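Local structure of phosphoribosylamidoimidazole- succinocarboxamide synthase (Saccharomyces cerevisiae, 1OBG) at residues A[74-79]-A[107-112]; A[215-220]-A[228-233]. The protein catalyses the ATP-dependent joining of aspartate to 4-carboxy-5-aminoimidazole ribotide, giving SAICAR in de novo purine biosynthesis. One frame throughout, in Å; residues are numbered along the deposited sequence.

Contact 1: A[74-79]-A[107-112]; sequences HLVDIA and LVHKHK. With AMP (adenosine monophosphate), chain D; AMP (adenosine monophosphate), chain B.
His74 to Val76 run against Leu107 to His109 as a single beta bridge centred on Leu75 and Val108, closed by His109 N to His74 O (2.7 Å, nearly straight) and Val76 N to Leu107 O. It fastens the loop after strand 72-73 onto strand 105-109, an outer strand of the antiparallel sheet 13-16, 20-24, 29-34, 105-109, and each end of the bridge receives an adenine. Val108 lies alongside His74 and sets CG1 over the middle of its imidazole, 3.6 Å from the ring centroid. A chi1 of 67° at His74, with CG tucked between its backbone N and carbonyl carbon, turns the ring alongside Val108, where CG1 can cover its face. A second CH-pi contact, offset along the strand, has Val76 CG2 over one face of His109, 3.9 Å from that centroid. Val76 CB and CG1 both meet Leu107 CD2, which Ile78 CD1 also reaches. N6 of the chain D AMP gives hydrogen bonds to both Val76 O and Leu107 O, so Leu107 O is gripped twice, by this amino group and by Val76 N. The AMP of chain B sits at the other end, its N1 taking a bond from His111 N. At the first adenine, Leu107 N points almost straight at N1 of the chain D AMP, 3.0 Å away with 174° at the hydrogen.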
loop_
_atom_site.group_PDB
_atom_site.type_symbol
_atom_site.label_atom_id
_atom_site.label_comp_id
_atom_site.label_asym_id
_atom_site.label_seq_id
_atom_site.Cartn_x
_atom_site.Cartn_y
_atom_site.Cartn_z
ATOM N N HIS A 74 9.634 1.202 -10.237
ATOM C CA HIS A 74 9.061 0.902 -11.542
ATOM C C HIS A 74 8.510 2.088 -12.347
ATOM O O HIS A 74 7.998 1.894 -13.449
ATOM C CB HIS A 74 8.019 -0.236 -11.449
ATOM C CG HIS A 74 6.759 0.092 -10.686
ATOM N ND1 HIS A 74 6.610 1.200 -9.879
ATOM C CD2 HIS A 74 5.592 -0.586 -10.595
ATOM C CE1 HIS A 74 5.398 1.206 -9.347
ATOM N NE2 HIS A 74 4.765 0.127 -9.762
ATOM N N LEU A 75 8.593 3.303 -11.819
ATOM C CA LEU A 75 8.043 4.446 -12.545
ATOM C C LEU A 75 8.777 4.646 -13.865
ATOM O O LEU A 75 10.013 4.541 -13.919
ATOM C CB LEU A 75 8.137 5.748 -11.731
ATOM C CG LEU A 75 7.354 5.773 -10.405
ATOM C CD1 LEU A 75 7.590 7.108 -9.698
ATOM C CD2 LEU A 75 5.860 5.508 -10.622
ATOM N N VAL A 76 8.022 4.936 -14.917
ATOM C CA VAL A 76 8.627 5.428 -16.150
ATOM C C VAL A 76 9.219 6.833 -15.880
ATOM O O VAL A 76 8.585 7.684 -15.252
ATOM C CB VAL A 76 7.601 5.462 -17.332
ATOM C CG1 VAL A 76 8.184 6.181 -18.560
ATOM C CG2 VAL A 76 7.165 4.030 -17.702
ATOM N N ASP A 77 10.438 7.048 -16.358
ATOM C CA ASP A 77 11.097 8.340 -16.295
ATOM C C ASP A 77 10.489 9.292 -17.327
ATOM O O ASP A 77 10.783 9.201 -18.511
ATOM C CB ASP A 77 12.599 8.125 -16.533
ATOM C CG ASP A 77 13.466 9.251 -15.978
ATOM O OD1 ASP A 77 14.710 9.061 -15.904
ATOM O OD2 ASP A 77 13.013 10.342 -15.592
ATOM N N ILE A 78 9.623 10.188 -16.877
ATOM C CA ILE A 78 8.931 11.108 -17.778
ATOM C C ILE A 78 9.906 12.251 -18.104
ATOM O O ILE A 78 10.499 12.824 -17.192
ATOM C CB ILE A 78 7.635 11.646 -17.099
ATOM C CG1 ILE A 78 6.706 10.480 -16.702
ATOM C CG2 ILE A 78 6.936 12.720 -17.966
ATOM C CD1 ILE A 78 5.735 10.012 -17.760
ATOM N N ALA A 79 10.067 12.564 -19.392
ATOM C CA ALA A 79 11.010 13.612 -19.826
ATOM C C ALA A 79 10.592 15.008 -19.334
ATOM O O ALA A 79 9.390 15.309 -19.261
ATOM C CB ALA A 79 11.164 13.591 -21.342
ATOM N N LEU A 107 2.435 5.743 -14.526
ATOM C CA LEU A 107 2.961 5.044 -15.682
ATOM C C LEU A 107 4.164 4.240 -15.243
ATOM O O LEU A 107 5.149 4.797 -14.725
ATOM C CB LEU A 107 3.323 6.067 -16.784
ATOM C CG LEU A 107 3.617 5.443 -18.145
ATOM C CD1 LEU A 107 2.339 4.869 -18.789
ATOM C CD2 LEU A 107 4.322 6.445 -19.080
ATOM N N VAL A 108 4.112 2.925 -15.416
ATOM C CA VAL A 108 5.160 2.099 -14.822
ATOM C C VAL A 108 5.675 1.042 -15.764
ATOM O O VAL A 108 4.947 0.617 -16.656
ATOM C CB VAL A 108 4.685 1.409 -13.514
ATOM C CG1 VAL A 108 4.178 2.461 -12.501
ATOM C CG2 VAL A 108 3.613 0.350 -13.805
ATOM N N HIS A 109 6.921 0.622 -15.551
ATOM C CA HIS A 109 7.503 -0.488 -16.291
ATOM C C HIS A 109 7.040 -1.785 -15.677
ATOM O O HIS A 109 7.120 -1.953 -14.447
ATOM C CB HIS A 109 9.024 -0.461 -16.216
ATOM C CG HIS A 109 9.653 0.654 -16.989
ATOM N ND1 HIS A 109 10.360 1.675 -16.383
ATOM C CD2 HIS A 109 9.690 0.908 -18.320
ATOM C CE1 HIS A 109 10.805 2.507 -17.309
ATOM N NE2 HIS A 109 10.407 2.065 -18.492
ATOM N N LYS A 110 6.572 -2.696 -16.534
ATOM C CA LYS A 110 6.213 -4.046 -16.138
ATOM C C LYS A 110 7.489 -4.806 -15.803
ATOM O O LYS A 110 8.467 -4.732 -16.556
ATOM C CB LYS A 110 5.487 -4.736 -17.298
ATOM C CG LYS A 110 4.423 -5.734 -16.892
ATOM C CD LYS A 110 3.769 -6.396 -18.112
ATOM C CE LYS A 110 3.134 -5.331 -19.030
ATOM N NZ LYS A 110 2.121 -5.836 -20.037
ATOM N N HIS A 111 7.498 -5.517 -14.673
ATOM C CA HIS A 111 8.656 -6.337 -14.299
ATOM C C HIS A 111 8.253 -7.704 -13.830
ATOM O O HIS A 111 7.137 -7.915 -13.368
ATOM C CB HIS A 111 9.450 -5.684 -13.160
ATOM C CG HIS A 111 10.276 -4.532 -13.613
ATOM N ND1 HIS A 111 11.370 -4.690 -14.431
ATOM C CD2 HIS A 111 10.159 -3.205 -13.386
ATOM C CE1 HIS A 111 11.899 -3.505 -14.686
ATOM N NE2 HIS A 111 11.185 -2.589 -14.058
ATOM N N LYS A 112 9.188 -8.633 -13.932
ATOM C CA LYS A 112 9.006 -9.933 -13.304
ATOM C C LYS A 112 9.044 -9.765 -11.780
ATOM O O LYS A 112 9.987 -9.203 -11.243
ATOM C CB LYS A 112 10.137 -10.864 -13.743
ATOM C CG LYS A 112 9.805 -12.331 -13.548
ATOM C CD LYS A 112 10.856 -12.989 -12.677
ATOM C CE LYS A 112 11.994 -13.539 -13.530
ATOM N NZ LYS A 112 12.254 -15.007 -13.305
HETATM P P AMP D . 9.590 14.714 -11.782
HETATM O O1P AMP D . 9.949 13.590 -10.791
HETATM O O2P AMP D . 9.624 14.218 -13.180
HETATM O O3P AMP D . 10.568 15.989 -11.577
HETATM O "O5'" AMP D . 8.132 15.334 -11.498
HETATM C "C5'" AMP D . 7.225 15.629 -12.543
HETATM C "C4'" AMP D . 5.801 15.246 -12.131
HETATM O "O4'" AMP D . 5.403 14.104 -12.875
HETATM C "C3'" AMP D . 5.711 14.894 -10.646
HETATM O "O3'" AMP D . 4.468 15.290 -10.098
HETATM C "C2'" AMP D . 5.811 13.381 -10.676
HETATM O "O2'" AMP D . 5.254 12.773 -9.529
HETATM C "C1'" AMP D . 5.133 13.026 -11.998
HETATM N N9 AMP D . 5.637 11.747 -12.543
HETATM C C8 AMP D . 6.947 11.370 -12.748
HETATM N N7 AMP D . 6.972 10.113 -13.253
HETATM C C5 AMP D . 5.694 9.686 -13.374
HETATM C C6 AMP D . 5.155 8.493 -13.838
HETATM N N6 AMP D . 5.962 7.470 -14.135
HETATM N N1 AMP D . 3.788 8.351 -13.841
HETATM C C2 AMP D . 2.960 9.361 -13.400
HETATM N N3 AMP D . 3.495 10.548 -12.944
HETATM C C4 AMP D . 4.843 10.701 -12.929
HETATM P P AMP B . -3.326 -4.639 -7.378
HETATM O O1P AMP B . -2.921 -3.822 -6.144
HETATM O O2P AMP B . -4.243 -3.894 -8.281
HETATM O O3P AMP B . -4.011 -6.028 -6.915
HETATM O "O5'" AMP B . -2.011 -4.969 -8.236
HETATM C "C5'" AMP B . -2.187 -5.581 -9.483
HETATM C "C4'" AMP B . -1.030 -6.526 -9.717
HETATM O "O4'" AMP B . 0.023 -5.814 -10.336
HETATM C "C3'" AMP B . -0.495 -7.092 -8.401
HETATM O "O3'" AMP B . -0.450 -8.494 -8.506
HETATM C "C2'" AMP B . 0.910 -6.529 -8.306
HETATM O "O2'" AMP B . 1.775 -7.493 -7.768
HETATM C "C1'" AMP B . 1.230 -6.247 -9.771
HETATM N N9 AMP B . 2.280 -5.234 -10.005
HETATM C C8 AMP B . 2.588 -4.104 -9.284
HETATM N N7 AMP B . 3.636 -3.495 -9.897
HETATM C C5 AMP B . 3.989 -4.209 -10.992
HETATM C C6 AMP B . 4.970 -4.054 -11.976
HETATM N N6 AMP B . 5.691 -2.932 -12.080
HETATM N N1 AMP B . 5.063 -5.002 -12.981
HETATM C C2 AMP B . 4.204 -6.076 -13.033
HETATM N N3 AMP B . 3.231 -6.219 -12.057
HETATM C C4 AMP B . 3.133 -5.305 -11.064
#

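Contact 2: A[215-220]-A[228-233]. With AMP (adenosine monophosphate), chain B.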
loop_
_atom_site.group_PDB
_atom_site.type_symbol
_atom_site.label_atom_id
_atom_site.label_comp_id
_atom_site.label_asym_id
_atom_site.label_seq_id
_atom_site.Cartn_x
_atom_site.Cartn_y
_atom_site.Cartn_z
ATOM N N THR A 215 4.251 -2.794 6.967
ATOM C CA THR A 215 3.974 -2.424 5.601
ATOM C C THR A 215 4.220 -3.630 4.707
ATOM O O THR A 215 4.976 -4.511 5.070
ATOM C CB THR A 215 4.834 -1.195 5.178
ATOM O OG1 THR A 215 4.261 -0.612 3.996
ATOM C CG2 THR A 215 6.252 -1.606 4.766
ATOM N N LYS A 216 3.578 -3.640 3.548
ATOM C CA LYS A 216 3.736 -4.714 2.592
ATOM C C LYS A 216 4.496 -4.134 1.377
ATOM O O LYS A 216 4.020 -3.209 0.724
ATOM C CB LYS A 216 2.337 -5.226 2.213
ATOM C CG LYS A 216 2.314 -6.342 1.158
ATOM C CD LYS A 216 0.883 -6.831 0.905
ATOM C CE LYS A 216 0.260 -6.162 -0.326
ATOM N NZ LYS A 216 1.271 -5.623 -1.298
ATOM N N PHE A 217 5.677 -4.654 1.076
ATOM C CA PHE A 217 6.364 -4.239 -0.137
ATOM C C PHE A 217 6.159 -5.330 -1.187
ATOM O O PHE A 217 5.965 -6.509 -0.850
ATOM C CB PHE A 217 7.886 -4.103 0.080
ATOM C CG PHE A 217 8.305 -2.934 0.959
ATOM C CD1 PHE A 217 7.979 -1.602 0.629
ATOM C CD2 PHE A 217 9.054 -3.167 2.109
ATOM C CE1 PHE A 217 8.408 -0.528 1.459
ATOM C CE2 PHE A 217 9.479 -2.113 2.928
ATOM C CZ PHE A 217 9.161 -0.810 2.617
ATOM N N GLU A 218 6.237 -4.944 -2.450
ATOM C CA GLU A 218 6.430 -5.936 -3.484
ATOM C C GLU A 218 7.630 -5.543 -4.323
ATOM O O GLU A 218 7.827 -4.373 -4.590
ATOM C CB GLU A 218 5.169 -6.050 -4.331
ATOM C CG GLU A 218 4.090 -6.802 -3.569
ATOM C CD GLU A 218 2.807 -6.968 -4.357
ATOM O OE1 GLU A 218 1.874 -7.566 -3.790
ATOM O OE2 GLU A 218 2.740 -6.502 -5.512
ATOM N N PHE A 219 8.417 -6.544 -4.707
ATOM C CA PHE A 219 9.641 -6.347 -5.432
ATOM C C PHE A 219 9.609 -7.109 -6.740
ATOM O O PHE A 219 9.107 -8.243 -6.829
ATOM C CB PHE A 219 10.844 -6.833 -4.625
ATOM C CG PHE A 219 11.125 -6.027 -3.372
ATOM C CD1 PHE A 219 11.241 -4.645 -3.404
ATOM C CD2 PHE A 219 11.296 -6.664 -2.163
ATOM C CE1 PHE A 219 11.509 -3.904 -2.235
ATOM C CE2 PHE A 219 11.572 -5.918 -0.993
ATOM C CZ PHE A 219 11.666 -4.543 -1.043
ATOM N N GLY A 220 10.161 -6.459 -7.751
ATOM C CA GLY A 220 10.467 -7.107 -9.001
ATOM C C GLY A 220 11.968 -7.262 -9.102
ATOM O O GLY A 220 12.733 -6.771 -8.265
ATOM N N ILE A 228 17.100 -5.495 -7.697
ATOM C CA ILE A 228 15.749 -5.550 -7.147
ATOM C C ILE A 228 15.036 -4.207 -7.393
ATOM O O ILE A 228 15.622 -3.154 -7.201
ATOM C CB ILE A 228 15.799 -5.919 -5.653
ATOM C CG1 ILE A 228 16.412 -7.321 -5.482
ATOM C CG2 ILE A 228 14.397 -5.841 -5.029
ATOM C CD1 ILE A 228 16.678 -7.743 -4.009
ATOM N N ILE A 229 13.772 -4.262 -7.823
ATOM C CA ILE A 229 13.009 -3.058 -8.152
ATOM C C ILE A 229 11.785 -2.973 -7.263
ATOM O O ILE A 229 11.083 -3.960 -7.076
ATOM C CB ILE A 229 12.501 -3.088 -9.635
ATOM C CG1 ILE A 229 13.595 -3.509 -10.634
ATOM C CG2 ILE A 229 11.816 -1.752 -10.032
ATOM C CD1 ILE A 229 14.722 -2.554 -10.753
ATOM N N LEU A 230 11.533 -1.786 -6.743
ATOM C CA LEU A 230 10.333 -1.538 -5.975
ATOM C C LEU A 230 9.169 -1.398 -6.939
ATOM O O LEU A 230 9.187 -0.566 -7.855
ATOM C CB LEU A 230 10.473 -0.278 -5.137
ATOM C CG LEU A 230 9.458 0.010 -4.044
ATOM C CD1 LEU A 230 9.263 -1.199 -3.122
ATOM C CD2 LEU A 230 9.916 1.250 -3.273
ATOM N N VAL A 231 8.155 -2.223 -6.743
ATOM C CA VAL A 231 6.999 -2.142 -7.631
ATOM C C VAL A 231 5.723 -1.851 -6.813
ATOM O O VAL A 231 5.790 -1.513 -5.631
ATOM C CB VAL A 231 6.910 -3.375 -8.593
ATOM C CG1 VAL A 231 8.235 -3.562 -9.374
ATOM C CG2 VAL A 231 6.566 -4.689 -7.819
ATOM N N ASP A 232 4.561 -1.960 -7.433
ATOM C CA ASP A 232 3.320 -1.759 -6.700
ATOM C C ASP A 232 3.247 -0.370 -6.045
ATOM O O ASP A 232 3.934 0.546 -6.462
ATOM C CB ASP A 232 3.129 -2.863 -5.671
ATOM C CG ASP A 232 1.663 -3.131 -5.377
ATOM O OD1 ASP A 232 0.850 -3.108 -6.328
ATOM O OD2 ASP A 232 1.241 -3.379 -4.222
ATOM N N GLU A 233 2.401 -0.216 -5.034
ATOM C CA GLU A 233 2.314 1.052 -4.310
ATOM C C GLU A 233 3.115 0.895 -3.036
ATOM O O GLU A 233 3.280 -0.210 -2.525
ATOM C CB GLU A 233 0.843 1.460 -4.023
ATOM C CG GLU A 233 0.448 1.478 -2.539
ATOM C CD GLU A 233 -1.058 1.616 -2.288
ATOM O OE1 GLU A 233 -1.611 0.717 -1.612
ATOM O OE2 GLU A 233 -1.690 2.614 -2.736
HETATM P P AMP B . -3.326 -4.639 -7.378
HETATM O O1P AMP B . -2.921 -3.822 -6.144
HETATM O O2P AMP B . -4.243 -3.894 -8.281
HETATM O O3P AMP B . -4.011 -6.028 -6.915
HETATM O "O5'" AMP B . -2.011 -4.969 -8.236
HETATM C "C5'" AMP B . -2.187 -5.581 -9.483
HETATM C "C4'" AMP B . -1.030 -6.526 -9.717
HETATM O "O4'" AMP B . 0.023 -5.814 -10.336
HETATM C "C3'" AMP B . -0.495 -7.092 -8.401
HETATM O "O3'" AMP B . -0.450 -8.494 -8.506
HETATM C "C2'" AMP B . 0.910 -6.529 -8.306
HETATM O "O2'" AMP B . 1.775 -7.493 -7.768
HETATM C "C1'" AMP B . 1.230 -6.247 -9.771
HETATM N N9 AMP B . 2.280 -5.234 -10.005
HETATM C C8 AMP B . 2.588 -4.104 -9.284
HETATM N N7 AMP B . 3.636 -3.495 -9.897
HETATM C C5 AMP B . 3.989 -4.209 -10.992
HETATM C C6 AMP B . 4.970 -4.054 -11.976
HETATM N N6 AMP B . 5.691 -2.932 -12.080
HETATM N N1 AMP B . 5.063 -5.002 -12.981
HETATM C C2 AMP B . 4.204 -6.076 -13.033
HETATM N N3 AMP B . 3.231 -6.219 -12.057
HETATM C C4 AMP B . 3.133 -5.305 -11.064
HETATM O O HOH W 1 2.648 -3.093 -1.684
HETATM O O HOH W 2 5.911 -2.213 -2.872
#
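A beta hairpin, strand 210-221 turning back into strand 228-230, opens at its far end into the site of the chain B AMP. Gly220 and Ile229 form its hydrogen-bonded pair: Gly220 N reaches Ile229 O (2.7 Å) in the carbonyl plane, while Ile229 N comes to Gly220 O from above the Gly220 carbonyl plane. Val231 N to Glu218 O prolongs the pairing past the non-hydrogen-bonded pair Phe219 and Leu230, which share one face of the sheet. Leu230 CD1 touches Phe219 CE1 (3.6 Å) and Phe217 CD1, and Ile228 CG2 lies against Phe219 CG; helix 184-208 packs on all three partners. Where the strands part, one water joins Glu218 N to Val231 O. Glu218, extended beyond CG, carries OE2 to the ribose O2' of AMP (2.6 Å), and Asp232 N donates to the adenine N7 (3.0 Å). The Glu218 and Asp232 carboxylate planes lie 17° apart, OE2 and OD2 at 3.7 Å. Lys216 NZ forms a salt bridge with Glu218 OE1, its hydrogen bond weak, and a long one with Asp232 OD2, while Arg20 pairs with Asp232 OD1. These cations probably offset the repulsion between the acids, letting both stay close to the nucleotide.

Overall arrangement
Contact 1 closes before contact 2 opens along the chain, and their centres lie about 13 Å apart. Strand 105-109 of contact 1 belongs to the four-stranded antiparallel sheet; the hairpin of contact 2 belongs to the mixed sheet, where strand 228-230 also pairs in parallel with strand 72-73, the strand leading directly into 74-79. His74 therefore sits at the junction, its ring packed against Val231 and Asp232. The chain B AMP lies between the two contacts: 107-112 binds its adenine through His111 N, while 215-220 and 228-233 supply ribose and N7 contacts. The chain D AMP, by contrast, touches contact 1 alone. The chain B site is thus built where both sheets meet, bringing segments distant in sequence onto one nucleotide.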